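Local coordinates for protein probable intron-encoded endonuclease 1 (Wickerhamomyces canadensis, PDB 6X1J) that acts as a LAGLIDADG homing endonuclease, binding and cleaving a DNA target to support homing of an intron in the mitochondrial 21S rRNA gene, at residues I7-L12 against V77-V82; Y49-K54 against L60-W65; A69-I74 against I100-Q105. One frame throughout, in Å; residues are numbered along the deposited sequence.

Interaction 1 of 3, residues I7-L12 against V77-V82; sequences INKKDL and VFDEYV
K9 reaches across to D79 and V82 with the far end of its side chain, and the ammonium does most of the work. Three oxygens gather round NZ. The carbonyl O of D79 accepts a hydrogen bond from K9 NZ at 2.9 Å, the carbonyl O of V82 accepts another from K9 NZ at 3.0 Å, and the carboxylate adds a salt bridge from D79 OD1 to K9 NZ, also 3.0 Å. The chain gets there by running out extended from the backbone and then bending at chi3 (76°), which turns CE and NZ in over the 3-10 turn 79-81. On the way, K9 CD lies 3.3 Å from V82 O. The two carbonyls are used differently: V82 O looks almost straight at the ammonium, with a C=O...N angle of 160°, whereas D79 O is met well above its carbonyl plane. Its opposite face takes the V82 N-H that closes the turn, so this oxygen serves two donors. The carboxylate of D79 probably balances the lysine charge. With an alanine here, the D79 carboxylate would probably lose its positive mate and the V82 carbonyl this donor, and 7-12 would be less firmly held to the turn. An Asx turn, N8 OD1 accepting from K10 N at 2.9 Å, brackets K9. Y25 of helix 20-26 packs against K9 and L12 and gives its hydroxyl to E80 O, while Q36 of helix 34-45 holds E80 OE1, so the loop following helix 68-77 is tied to both helices.

Interaction 2 of 3, residues Y49-K54 against L60-W65; sequences YIKKLK and LLQFEW. With nucleotides of chain B.
Y49, I50 and K51 pair with Q62, L61 and L60 in an antiparallel beta hairpin on the DNA-binding sheet of this LAGLIDADG fold. Two hydrogen-bonded pairs flank the non-hydrogen-bonded pair I50-L61. K51 N gives L60 O a nearly straight bond of 2.9 Å, and Q62 N reaches Y49 O at 3.0 Å. On the DNA face the Y49 ring is sandwiched: K51 CB sits over one face, and C5' of DA16 of chain B over the other, both offset toward the rim. Its hydroxyl donates to OP2 of DG17 of chain B, OH to OP2 2.6 Å. Q62 lies across K51, its OE1 3.2 Å from K51 CD, and its NE2 makes a weak bond of 3.3 Å to O6 of DG17. K51 runs extended to CE and bends only at chi4 (75°); its ammonium bonds N7 of a guanine base of the bound DNA. The same face of the hairpin thus touches both a phosphate (Y49) and guanine base edges (K51, Q62). On the other face I50 and L61 lie alongside each other, I50 CG1 to L61 CD2 3.8 Å. There they pack on I44 and L40 of helix 34-45, while strand 60-65 is hydrogen-bonded along its far edge to strand 98-105.

Interaction 3 of 3, residues A69-I74 against I100-Q105; sequences AYIEHI and ITWRAQ. With nucleotides of chain C.
Both torsions of I71 run close to trans (chi1 -167°, chi2 163°), which drives CD1 straight from the helix onto the backbone of W102 and A104. I71 CD1 comes to 3.3 Å from W102 O and 4.1 Å from A104 CB, while the other branch, CG2, rests 3.8 Å from W102 CB. The indole itself swings away, and the two side chains cross at about a right angle. R103, between those residues, points to the opposite side of the sheet. Its guanidinium meets DT11 of chain C edge-on, in its own plane, and both NH1 (2.8 Å) and NH2 (2.9 Å) donate to the single acceptor O4 of that base. Both bonds are bent (141° and 136° at hydrogen), as expected when two N-H groups share one oxygen. E64 OE2, which makes a salt bridge to R103 NE, also hydrogen-bonds T101 OG1. The strand thus presents its backbone, W102 CB and A104 CB to an apolar helix side chain, and on the other side a charged arginine to the major-groove edge of a thymine.

How the interactions relate
Interactions 2 and 3 are buried and share one sheet. Strands 60-65 and 98-105 are neighbours in it, joined through W65 O and W102 N. Helix 68-77 covers the side away from the DNA, F63 packing on I74 and W65 on Y70. Interaction 1 lies farther out, partly buried: an ionic and carbonyl-based tie at the end of that helix, joined to the sheet by F78 on F63 and V82 on Q105. The chemistry follows position: an ammonium gripped by oxygens in the partly buried interaction 1, backbone bonding with DNA-facing polar groups in interaction 2, and in interaction 3 apolar contact on the helix side of the sheet and an arginine on its DNA side.

Interaction 1 of 3, residues I7-L12 against V77-V82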
loop_
_atom_site.group_PDB
_atom_site.type_symbol
_atom_site.label_atom_id
_atom_site.label_comp_id
_atom_site.label_asym_id
_atom_site.label_seq_id
_atom_site.Cartn_x
_atom_site.Cartn_y
_atom_site.Cartn_z
ATOM N N ILE A 7 -8.809 26.421 9.337
ATOM C CA ILE A 7 -9.066 25.470 10.460
ATOM C C ILE A 7 -7.862 24.548 10.645
ATOM O O ILE A 7 -7.453 23.888 9.661
ATOM C CB ILE A 7 -10.332 24.639 10.181
ATOM C CG1 ILE A 7 -11.552 25.523 9.921
ATOM C CG2 ILE A 7 -10.595 23.627 11.283
ATOM C CD1 ILE A 7 -12.585 24.879 9.031
ATOM N N ASN A 8 -7.361 24.460 11.877
ATOM C CA ASN A 8 -6.289 23.519 12.310
ATOM C C ASN A 8 -6.948 22.162 12.631
ATOM O O ASN A 8 -8.070 22.134 13.199
ATOM C CB ASN A 8 -5.477 24.162 13.446
ATOM C CG ASN A 8 -4.345 23.312 13.993
ATOM O OD1 ASN A 8 -4.260 22.103 13.748
ATOM N ND2 ASN A 8 -3.475 23.941 14.771
ATOM N N LYS A 9 -6.275 21.063 12.282
ATOM C CA LYS A 9 -6.774 19.671 12.466
ATOM C C LYS A 9 -6.801 19.317 13.956
ATOM O O LYS A 9 -7.658 18.489 14.347
ATOM C CB LYS A 9 -5.876 18.698 11.687
ATOM C CG LYS A 9 -6.291 17.233 11.713
ATOM C CD LYS A 9 -5.292 16.343 11.003
ATOM C CE LYS A 9 -4.039 16.098 11.813
ATOM N NZ LYS A 9 -3.034 15.325 11.048
ATOM N N LYS A 10 -5.846 19.869 14.717
ATOM C CA LYS A 10 -5.761 19.847 16.209
ATOM C C LYS A 10 -7.169 19.935 16.820
ATOM O O LYS A 10 -7.487 19.117 17.700
ATOM C CB LYS A 10 -4.928 21.041 16.697
ATOM C CG LYS A 10 -3.544 20.739 17.263
ATOM C CD LYS A 10 -3.469 20.891 18.784
ATOM C CE LYS A 10 -3.258 19.588 19.538
ATOM N NZ LYS A 10 -1.816 19.285 19.705
ATOM N N ASP A 11 -7.966 20.894 16.336
ATOM C CA ASP A 11 -9.292 21.297 16.883
ATOM C C ASP A 11 -10.346 20.217 16.587
ATOM O O ASP A 11 -11.340 20.136 17.337
ATOM C CB ASP A 11 -9.695 22.672 16.328
ATOM C CG ASP A 11 -8.712 23.798 16.641
ATOM O OD1 ASP A 11 -8.116 23.776 17.741
ATOM O OD2 ASP A 11 -8.540 24.689 15.784
ATOM N N LEU A 12 -10.155 19.394 15.551
ATOM C CA LEU A 12 -11.172 18.383 15.146
ATOM C C LEU A 12 -11.137 17.202 16.124
ATOM O O LEU A 12 -12.123 16.428 16.168
ATOM C CB LEU A 12 -10.901 17.939 13.706
ATOM C CG LEU A 12 -11.364 18.899 12.609
ATOM C CD1 LEU A 12 -10.969 20.342 12.900
ATOM C CD2 LEU A 12 -10.806 18.465 11.264
ATOM N N VAL A 77 2.404 10.785 5.615
ATOM C CA VAL A 77 2.175 11.030 4.142
ATOM C C VAL A 77 0.745 11.579 3.898
ATOM O O VAL A 77 0.564 12.510 3.118
ATOM C CB VAL A 77 2.430 9.761 3.293
ATOM C CG1 VAL A 77 2.072 9.999 1.832
ATOM C CG2 VAL A 77 3.847 9.257 3.398
ATOM N N PHE A 78 -0.271 10.994 4.514
ATOM C CA PHE A 78 -1.680 11.414 4.423
ATOM C C PHE A 78 -2.101 12.233 5.666
ATOM O O PHE A 78 -3.234 12.066 6.165
ATOM C CB PHE A 78 -2.507 10.142 4.227
ATOM C CG PHE A 78 -2.118 9.382 2.975
ATOM C CD1 PHE A 78 -2.546 9.816 1.723
ATOM C CD2 PHE A 78 -1.297 8.260 3.045
ATOM C CE1 PHE A 78 -2.192 9.120 0.573
ATOM C CE2 PHE A 78 -0.947 7.569 1.893
ATOM C CZ PHE A 78 -1.384 8.008 0.660
ATOM N N ASP A 79 -1.208 13.067 6.192
ATOM C CA ASP A 79 -1.403 13.773 7.500
ATOM C C ASP A 79 -2.775 14.494 7.566
ATOM O O ASP A 79 -3.614 14.152 8.471
ATOM C CB ASP A 79 -0.238 14.737 7.741
ATOM C CG ASP A 79 -0.191 15.156 9.193
ATOM O OD1 ASP A 79 -0.382 14.254 10.069
ATOM O OD2 ASP A 79 -0.043 16.375 9.434
ATOM N N GLU A 80 -3.039 15.390 6.608
ATOM C CA GLU A 80 -4.305 16.179 6.492
ATOM C C GLU A 80 -5.537 15.322 6.768
ATOM O O GLU A 80 -6.507 15.879 7.242
ATOM C CB GLU A 80 -4.657 16.594 5.060
ATOM C CG GLU A 80 -3.606 17.365 4.306
ATOM C CD GLU A 80 -2.517 16.557 3.649
ATOM O OE1 GLU A 80 -2.523 16.424 2.419
ATOM O OE2 GLU A 80 -1.641 16.122 4.371
ATOM N N TYR A 81 -5.570 14.085 6.276
ATOM C CA TYR A 81 -6.818 13.296 6.102
ATOM C C TYR A 81 -7.065 12.438 7.335
ATOM O O TYR A 81 -8.126 11.758 7.358
ATOM C CB TYR A 81 -6.785 12.438 4.819
ATOM C CG TYR A 81 -6.671 13.233 3.541
ATOM C CD1 TYR A 81 -7.798 13.766 2.936
ATOM C CD2 TYR A 81 -5.441 13.474 2.940
ATOM C CE1 TYR A 81 -7.716 14.510 1.770
ATOM C CE2 TYR A 81 -5.333 14.244 1.797
ATOM C CZ TYR A 81 -6.478 14.768 1.211
ATOM O OH TYR A 81 -6.406 15.530 0.082
ATOM N N VAL A 82 -6.107 12.443 8.269
ATOM C CA VAL A 82 -6.041 11.551 9.472
ATOM C C VAL A 82 -6.065 12.394 10.759
ATOM O O VAL A 82 -5.037 13.075 11.050
ATOM C CB VAL A 82 -4.778 10.665 9.485
ATOM C CG1 VAL A 82 -4.848 9.678 10.646
ATOM C CG2 VAL A 82 -4.576 9.936 8.166
#

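Interaction 2 of 3, residues Y49-K54 against L60-W65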
loop_
_atom_site.group_PDB
_atom_site.type_symbol
_atom_site.label_atom_id
_atom_site.label_comp_id
_atom_site.label_asym_id
_atom_site.label_seq_id
_atom_site.Cartn_x
_atom_site.Cartn_y
_atom_site.Cartn_z
ATOM N N TYR A 49 -6.894 -0.876 2.723
ATOM C CA TYR A 49 -8.345 -0.990 2.420
ATOM C C TYR A 49 -8.807 0.386 1.938
ATOM O O TYR A 49 -8.733 1.363 2.738
ATOM C CB TYR A 49 -9.077 -1.474 3.669
ATOM C CG TYR A 49 -10.550 -1.713 3.550
ATOM C CD1 TYR A 49 -11.225 -1.674 2.342
ATOM C CD2 TYR A 49 -11.276 -2.034 4.682
ATOM C CE1 TYR A 49 -12.586 -1.957 2.262
ATOM C CE2 TYR A 49 -12.633 -2.304 4.619
ATOM C CZ TYR A 49 -13.296 -2.271 3.407
ATOM O OH TYR A 49 -14.636 -2.536 3.369
ATOM N N ILE A 50 -9.099 0.493 0.639
ATOM C CA ILE A 50 -9.740 1.719 0.079
ATOM C C ILE A 50 -11.233 1.428 -0.070
ATOM O O ILE A 50 -11.642 0.587 -0.957
ATOM C CB ILE A 50 -9.041 2.269 -1.174
ATOM C CG1 ILE A 50 -9.717 3.563 -1.647
ATOM C CG2 ILE A 50 -8.910 1.218 -2.268
ATOM C CD1 ILE A 50 -8.812 4.425 -2.504
ATOM N N LYS A 51 -11.978 2.044 0.850
ATOM C CA LYS A 51 -13.315 1.610 1.337
ATOM C C LYS A 51 -14.377 2.644 0.938
ATOM O O LYS A 51 -14.241 3.832 1.294
ATOM C CB LYS A 51 -13.260 1.442 2.854
ATOM C CG LYS A 51 -14.545 0.989 3.540
ATOM C CD LYS A 51 -14.436 1.187 5.033
ATOM C CE LYS A 51 -15.691 0.861 5.806
ATOM N NZ LYS A 51 -15.897 -0.597 5.909
ATOM N N LYS A 52 -15.384 2.192 0.190
ATOM C CA LYS A 52 -16.677 2.915 0.017
ATOM C C LYS A 52 -17.819 1.897 -0.095
ATOM O O LYS A 52 -17.941 1.256 -1.159
ATOM C CB LYS A 52 -16.646 3.851 -1.192
ATOM C CG LYS A 52 -17.944 4.622 -1.378
ATOM C CD LYS A 52 -17.982 5.500 -2.623
ATOM C CE LYS A 52 -19.371 5.704 -3.212
ATOM N NZ LYS A 52 -20.450 5.588 -2.192
ATOM N N LEU A 53 -18.567 1.713 0.993
ATOM C CA LEU A 53 -19.850 0.972 1.051
ATOM C C LEU A 53 -20.991 1.937 0.684
ATOM O O LEU A 53 -20.723 3.128 0.371
ATOM C CB LEU A 53 -20.027 0.403 2.463
ATOM C CG LEU A 53 -19.354 -0.940 2.753
ATOM C CD1 LEU A 53 -18.162 -1.217 1.837
ATOM C CD2 LEU A 53 -18.927 -1.022 4.205
ATOM N N LYS A 54 -22.224 1.443 0.733
ATOM C CA LYS A 54 -23.443 2.264 0.526
ATOM C C LYS A 54 -23.450 3.412 1.542
ATOM O O LYS A 54 -23.691 4.560 1.133
ATOM C CB LYS A 54 -24.664 1.347 0.604
ATOM C CG LYS A 54 -24.572 0.159 -0.343
ATOM C CD LYS A 54 -25.899 -0.456 -0.687
ATOM C CE LYS A 54 -25.753 -1.764 -1.434
ATOM N NZ LYS A 54 -26.923 -2.642 -1.201
ATOM N N LEU A 60 -12.701 6.376 1.861
ATOM C CA LEU A 60 -11.677 6.592 2.909
ATOM C C LEU A 60 -10.695 5.428 2.829
ATOM O O LEU A 60 -10.954 4.452 2.052
ATOM C CB LEU A 60 -12.344 6.653 4.293
ATOM C CG LEU A 60 -12.895 5.337 4.859
ATOM C CD1 LEU A 60 -12.541 5.178 6.330
ATOM C CD2 LEU A 60 -14.392 5.253 4.687
ATOM N N LEU A 61 -9.644 5.523 3.633
ATOM C CA LEU A 61 -8.596 4.503 3.843
ATOM C C LEU A 61 -8.658 4.008 5.283
ATOM O O LEU A 61 -8.643 4.862 6.217
ATOM C CB LEU A 61 -7.233 5.135 3.545
ATOM C CG LEU A 61 -7.141 5.920 2.245
ATOM C CD1 LEU A 61 -5.760 6.551 2.074
ATOM C CD2 LEU A 61 -7.480 5.035 1.046
ATOM N N GLN A 62 -8.706 2.693 5.472
ATOM C CA GLN A 62 -8.404 2.043 6.775
ATOM C C GLN A 62 -7.030 1.375 6.681
ATOM O O GLN A 62 -6.837 0.557 5.714
ATOM C CB GLN A 62 -9.460 1.021 7.180
ATOM C CG GLN A 62 -10.849 1.623 7.239
ATOM C CD GLN A 62 -11.881 0.704 7.856
ATOM O OE1 GLN A 62 -13.037 1.054 7.956
ATOM N NE2 GLN A 62 -11.472 -0.478 8.281
ATOM N N PHE A 63 -6.143 1.733 7.626
ATOM C CA PHE A 63 -4.740 1.284 7.750
ATOM C C PHE A 63 -4.631 0.256 8.884
ATOM O O PHE A 63 -5.244 0.474 9.956
ATOM C CB PHE A 63 -3.827 2.463 8.058
ATOM C CG PHE A 63 -3.881 3.623 7.090
ATOM C CD1 PHE A 63 -3.295 3.539 5.841
ATOM C CD2 PHE A 63 -4.457 4.837 7.453
ATOM C CE1 PHE A 63 -3.301 4.625 4.979
ATOM C CE2 PHE A 63 -4.462 5.922 6.586
ATOM C CZ PHE A 63 -3.871 5.820 5.350
ATOM N N GLU A 64 -3.910 -0.849 8.657
ATOM C CA GLU A 64 -3.577 -1.820 9.733
ATOM C C GLU A 64 -2.228 -2.448 9.408
ATOM O O GLU A 64 -2.144 -3.100 8.345
ATOM C CB GLU A 64 -4.680 -2.862 9.918
ATOM C CG GLU A 64 -4.408 -3.802 11.080
ATOM C CD GLU A 64 -5.633 -4.511 11.622
ATOM O OE1 GLU A 64 -6.669 -4.474 10.934
ATOM O OE2 GLU A 64 -5.560 -5.084 12.736
ATOM N N TRP A 65 -1.219 -2.221 10.263
ATOM C CA TRP A 65 0.127 -2.833 10.154
ATOM C C TRP A 65 0.577 -3.344 11.524
ATOM O O TRP A 65 0.142 -2.786 12.546
ATOM C CB TRP A 65 1.154 -1.858 9.547
ATOM C CG TRP A 65 1.013 -1.668 8.062
ATOM C CD1 TRP A 65 1.375 -2.559 7.083
ATOM C CD2 TRP A 65 0.508 -0.505 7.368
ATOM N NE1 TRP A 65 1.123 -2.039 5.844
ATOM C CE2 TRP A 65 0.580 -0.787 5.979
ATOM C CE3 TRP A 65 -0.005 0.736 7.769
ATOM C CZ2 TRP A 65 0.168 0.130 5.007
ATOM C CZ3 TRP A 65 -0.400 1.646 6.809
ATOM C CH2 TRP A 65 -0.333 1.334 5.445
ATOM P P DG B 17 -15.812 -5.389 1.475
ATOM O OP1 DG B 17 -16.315 -6.107 0.287
ATOM O OP2 DG B 17 -15.535 -3.945 1.415
ATOM O "O5'" DG B 17 -16.827 -5.574 2.695
ATOM C "C5'" DG B 17 -17.155 -6.847 3.277
ATOM C "C4'" DG B 17 -17.849 -6.632 4.603
ATOM O "O4'" DG B 17 -16.937 -6.220 5.669
ATOM C "C3'" DG B 17 -18.957 -5.573 4.560
ATOM O "O3'" DG B 17 -20.138 -6.012 5.243
ATOM C "C2'" DG B 17 -18.360 -4.401 5.315
ATOM C "C1'" DG B 17 -17.539 -5.128 6.360
ATOM N N9 DG B 17 -16.505 -4.311 6.982
ATOM C C8 DG B 17 -15.648 -3.457 6.333
ATOM N N7 DG B 17 -14.857 -2.810 7.145
ATOM C C5 DG B 17 -15.235 -3.239 8.408
ATOM C C6 DG B 17 -14.741 -2.873 9.683
ATOM O O6 DG B 17 -13.838 -2.076 9.960
ATOM N N1 DG B 17 -15.412 -3.542 10.703
ATOM C C2 DG B 17 -16.422 -4.455 10.520
ATOM N N2 DG B 17 -16.935 -4.997 11.642
ATOM N N3 DG B 17 -16.888 -4.812 9.332
ATOM C C4 DG B 17 -16.260 -4.158 8.326
ATOM P P DA B 16 -9.113 -5.561 0.384
ATOM O OP1 DA B 16 -9.175 -6.147 -0.972
ATOM O OP2 DA B 16 -9.178 -4.102 0.517
ATOM O "O5'" DA B 16 -10.214 -6.291 1.280
ATOM C "C5'" DA B 16 -11.273 -5.484 1.827
ATOM C "C4'" DA B 16 -12.247 -6.290 2.657
ATOM O "O4'" DA B 16 -11.704 -6.487 3.980
ATOM C "C3'" DA B 16 -13.560 -5.537 2.842
ATOM O "O3'" DA B 16 -14.495 -6.148 1.952
ATOM C "C2'" DA B 16 -13.908 -5.718 4.307
ATOM C "C1'" DA B 16 -12.704 -6.377 4.960
ATOM N N9 DA B 16 -12.117 -5.721 6.128
ATOM C C8 DA B 16 -11.094 -4.806 6.223
ATOM N N7 DA B 16 -10.797 -4.472 7.457
ATOM C C5 DA B 16 -11.697 -5.203 8.223
ATOM C C6 DA B 16 -11.893 -5.314 9.611
ATOM N N6 DA B 16 -11.170 -4.657 10.526
ATOM N N1 DA B 16 -12.857 -6.155 10.039
ATOM C C2 DA B 16 -13.567 -6.835 9.134
ATOM N N3 DA B 16 -13.462 -6.835 7.816
ATOM C C4 DA B 16 -12.501 -5.988 7.418
ATOM P P DA B 14 1.378 -6.492 7.989
ATOM O OP1 DA B 14 2.087 -6.224 6.704
ATOM O OP2 DA B 14 2.062 -5.874 9.192
ATOM O "O5'" DA B 14 -0.175 -6.137 7.993
ATOM C "C5'" DA B 14 -0.948 -5.823 6.812
ATOM C "C4'" DA B 14 -1.519 -7.083 6.202
ATOM O "O4'" DA B 14 -2.150 -7.910 7.224
ATOM C "C3'" DA B 14 -2.568 -6.887 5.112
ATOM O "O3'" DA B 14 -2.384 -8.035 4.277
ATOM C "C2'" DA B 14 -3.868 -7.095 5.872
ATOM C "C1'" DA B 14 -3.482 -8.186 6.854
ATOM N N9 DA B 14 -4.265 -8.296 8.077
ATOM C C8 DA B 14 -4.046 -7.659 9.273
ATOM N N7 DA B 14 -4.924 -7.960 10.198
ATOM C C5 DA B 14 -5.788 -8.840 9.563
ATOM C C6 DA B 14 -6.936 -9.515 9.999
ATOM N N6 DA B 14 -7.415 -9.436 11.238
ATOM N N1 DA B 14 -7.572 -10.308 9.114
ATOM C C2 DA B 14 -7.094 -10.390 7.871
ATOM N N3 DA B 14 -6.019 -9.812 7.344
ATOM C C4 DA B 14 -5.404 -9.040 8.253
#

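Interaction 3 of 3, residues A69-I74 against I100-Q105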
loop_
_atom_site.group_PDB
_atom_site.type_symbol
_atom_site.label_atom_id
_atom_site.label_comp_id
_atom_site.label_asym_id
_atom_site.label_seq_id
_atom_site.Cartn_x
_atom_site.Cartn_y
_atom_site.Cartn_z
ATOM N N ALA A 69 6.618 1.923 13.331
ATOM C CA ALA A 69 7.311 3.005 12.608
ATOM C C ALA A 69 6.656 3.146 11.231
ATOM O O ALA A 69 6.482 4.273 10.811
ATOM C CB ALA A 69 8.774 2.740 12.554
ATOM N N TYR A 70 6.217 2.042 10.598
ATOM C CA TYR A 70 5.687 2.084 9.204
ATOM C C TYR A 70 4.332 2.803 9.154
ATOM O O TYR A 70 4.185 3.735 8.336
ATOM C CB TYR A 70 5.588 0.692 8.565
ATOM C CG TYR A 70 5.204 0.733 7.100
ATOM C CD1 TYR A 70 5.925 1.506 6.199
ATOM C CD2 TYR A 70 4.128 0.014 6.602
ATOM C CE1 TYR A 70 5.591 1.562 4.854
ATOM C CE2 TYR A 70 3.785 0.062 5.259
ATOM C CZ TYR A 70 4.513 0.837 4.379
ATOM O OH TYR A 70 4.178 0.896 3.049
ATOM N N ILE A 71 3.354 2.374 9.971
ATOM C CA ILE A 71 2.035 3.047 10.029
ATOM C C ILE A 71 2.208 4.528 10.386
ATOM O O ILE A 71 1.456 5.371 9.819
ATOM C CB ILE A 71 1.040 2.337 10.964
ATOM C CG1 ILE A 71 -0.376 2.869 10.745
ATOM C CG2 ILE A 71 1.456 2.489 12.409
ATOM C CD1 ILE A 71 -1.491 1.959 11.306
ATOM N N GLU A 72 3.132 4.879 11.264
ATOM C CA GLU A 72 3.315 6.310 11.635
ATOM C C GLU A 72 3.860 7.111 10.435
ATOM O O GLU A 72 3.402 8.278 10.198
ATOM C CB GLU A 72 4.252 6.465 12.833
ATOM C CG GLU A 72 3.623 6.097 14.158
ATOM C CD GLU A 72 4.607 6.087 15.323
ATOM O OE1 GLU A 72 5.793 6.501 15.137
ATOM O OE2 GLU A 72 4.206 5.636 16.396
ATOM N N HIS A 73 4.699 6.476 9.621
ATOM C CA HIS A 73 5.177 7.048 8.334
ATOM C C HIS A 73 4.009 7.274 7.338
ATOM O O HIS A 73 3.994 8.336 6.680
ATOM C CB HIS A 73 6.240 6.128 7.736
ATOM C CG HIS A 73 6.657 6.561 6.377
ATOM N ND1 HIS A 73 7.499 7.649 6.176
ATOM C CD2 HIS A 73 6.335 6.071 5.161
ATOM C CE1 HIS A 73 7.713 7.791 4.887
ATOM N NE2 HIS A 73 6.998 6.842 4.241
ATOM N N ILE A 74 3.114 6.293 7.178
ATOM C CA ILE A 74 1.979 6.352 6.200
ATOM C C ILE A 74 1.041 7.493 6.639
ATOM O O ILE A 74 0.739 8.401 5.829
ATOM C CB ILE A 74 1.271 4.983 6.113
ATOM C CG1 ILE A 74 2.180 3.893 5.527
ATOM C CG2 ILE A 74 -0.024 5.109 5.327
ATOM C CD1 ILE A 74 2.627 4.158 4.114
ATOM N N ILE A 100 -1.042 -8.404 18.241
ATOM C CA ILE A 100 -0.886 -6.918 18.305
ATOM C C ILE A 100 -0.778 -6.368 16.882
ATOM O O ILE A 100 0.096 -6.830 16.167
ATOM C CB ILE A 100 0.363 -6.519 19.131
ATOM C CG1 ILE A 100 0.276 -7.025 20.576
ATOM C CG2 ILE A 100 0.616 -5.019 19.069
ATOM C CD1 ILE A 100 -0.545 -6.140 21.478
ATOM N N THR A 101 -1.574 -5.350 16.533
ATOM C CA THR A 101 -1.385 -4.507 15.324
ATOM C C THR A 101 -1.640 -3.048 15.700
ATOM O O THR A 101 -2.175 -2.810 16.774
ATOM C CB THR A 101 -2.342 -4.936 14.204
ATOM O OG1 THR A 101 -3.639 -4.983 14.791
ATOM C CG2 THR A 101 -2.026 -6.285 13.610
ATOM N N TRP A 102 -1.256 -2.117 14.830
ATOM C CA TRP A 102 -1.580 -0.673 14.921
ATOM C C TRP A 102 -2.612 -0.313 13.833
ATOM O O TRP A 102 -2.522 -0.863 12.707
ATOM C CB TRP A 102 -0.305 0.182 14.834
ATOM C CG TRP A 102 0.603 0.017 16.023
ATOM C CD1 TRP A 102 1.488 -1.000 16.229
ATOM C CD2 TRP A 102 0.696 0.859 17.195
ATOM N NE1 TRP A 102 2.131 -0.844 17.427
ATOM C CE2 TRP A 102 1.679 0.293 18.036
ATOM C CE3 TRP A 102 0.070 2.043 17.602
ATOM C CZ2 TRP A 102 2.043 0.850 19.257
ATOM C CZ3 TRP A 102 0.435 2.604 18.809
ATOM C CH2 TRP A 102 1.395 2.003 19.635
ATOM N N ARG A 103 -3.578 0.558 14.162
ATOM C CA ARG A 103 -4.708 0.941 13.272
ATOM C C ARG A 103 -4.795 2.469 13.192
ATOM O O ARG A 103 -4.513 3.162 14.198
ATOM C CB ARG A 103 -6.042 0.351 13.748
ATOM C CG ARG A 103 -6.127 -1.168 13.685
ATOM C CD ARG A 103 -7.557 -1.664 13.866
ATOM N NE ARG A 103 -7.697 -3.108 13.735
ATOM C CZ ARG A 103 -8.839 -3.793 13.832
ATOM N NH1 ARG A 103 -9.980 -3.176 14.094
ATOM N NH2 ARG A 103 -8.839 -5.106 13.671
ATOM N N ALA A 104 -5.177 2.965 12.021
ATOM C CA ALA A 104 -5.458 4.385 11.746
ATOM C C ALA A 104 -6.489 4.424 10.609
ATOM O O ALA A 104 -6.686 3.331 9.963
ATOM C CB ALA A 104 -4.173 5.101 11.402
ATOM N N GLN A 105 -7.162 5.575 10.411
ATOM C CA GLN A 105 -8.190 5.786 9.354
ATOM C C GLN A 105 -8.045 7.204 8.791
ATOM O O GLN A 105 -7.768 8.137 9.599
ATOM C CB GLN A 105 -9.605 5.635 9.928
ATOM C CG GLN A 105 -9.937 4.236 10.433
ATOM C CD GLN A 105 -9.323 3.884 11.773
ATOM O OE1 GLN A 105 -9.020 4.750 12.606
ATOM N NE2 GLN A 105 -9.128 2.586 11.982
ATOM P P DT C 11 -16.518 -6.753 19.525
ATOM O OP1 DT C 11 -17.578 -7.214 20.481
ATOM O OP2 DT C 11 -15.088 -6.821 19.930
ATOM O "O5'" DT C 11 -16.691 -7.549 18.149
ATOM C "C5'" DT C 11 -17.870 -7.399 17.347
ATOM C "C4'" DT C 11 -17.794 -8.266 16.116
ATOM O "O4'" DT C 11 -17.003 -7.601 15.109
ATOM C "C3'" DT C 11 -17.169 -9.650 16.285
ATOM O "O3'" DT C 11 -17.920 -10.452 15.375
ATOM C "C2'" DT C 11 -15.752 -9.449 15.795
ATOM C "C1'" DT C 11 -15.966 -8.454 14.666
ATOM N N1 DT C 11 -14.812 -7.607 14.327
ATOM C C2 DT C 11 -14.526 -7.386 13.000
ATOM O O2 DT C 11 -15.159 -7.890 12.084
ATOM N N3 DT C 11 -13.448 -6.568 12.779
ATOM C C4 DT C 11 -12.651 -5.959 13.727
ATOM O O4 DT C 11 -11.721 -5.237 13.370
ATOM C C5 DT C 11 -13.010 -6.228 15.096
ATOM C C7 DT C 11 -12.214 -5.594 16.193
ATOM C C6 DT C 11 -14.070 -7.013 15.326
ATOM P P DC C 10 -13.650 -0.903 20.688
ATOM O OP1 DC C 10 -13.599 -0.624 22.137
ATOM O OP2 DC C 10 -12.371 -1.227 20.014
ATOM O "O5'" DC C 10 -14.731 -2.042 20.430
ATOM C "C5'" DC C 10 -15.972 -1.700 19.797
ATOM C "C4'" DC C 10 -16.518 -2.872 19.011
ATOM O "O4'" DC C 10 -16.387 -2.628 17.587
ATOM C "C3'" DC C 10 -15.859 -4.230 19.265
ATOM O "O3'" DC C 10 -16.848 -5.247 19.129
ATOM C "C2'" DC C 10 -14.941 -4.401 18.074
ATOM C "C1'" DC C 10 -15.760 -3.742 16.974
ATOM N N1 DC C 10 -14.979 -3.235 15.850
ATOM C C2 DC C 10 -15.330 -3.592 14.542
ATOM O O2 DC C 10 -16.284 -4.372 14.361
ATOM N N3 DC C 10 -14.626 -3.074 13.509
ATOM C C4 DC C 10 -13.586 -2.268 13.746
ATOM N N4 DC C 10 -12.913 -1.792 12.704
ATOM C C5 DC C 10 -13.221 -1.876 15.066
ATOM C C6 DC C 10 -13.935 -2.382 16.077
#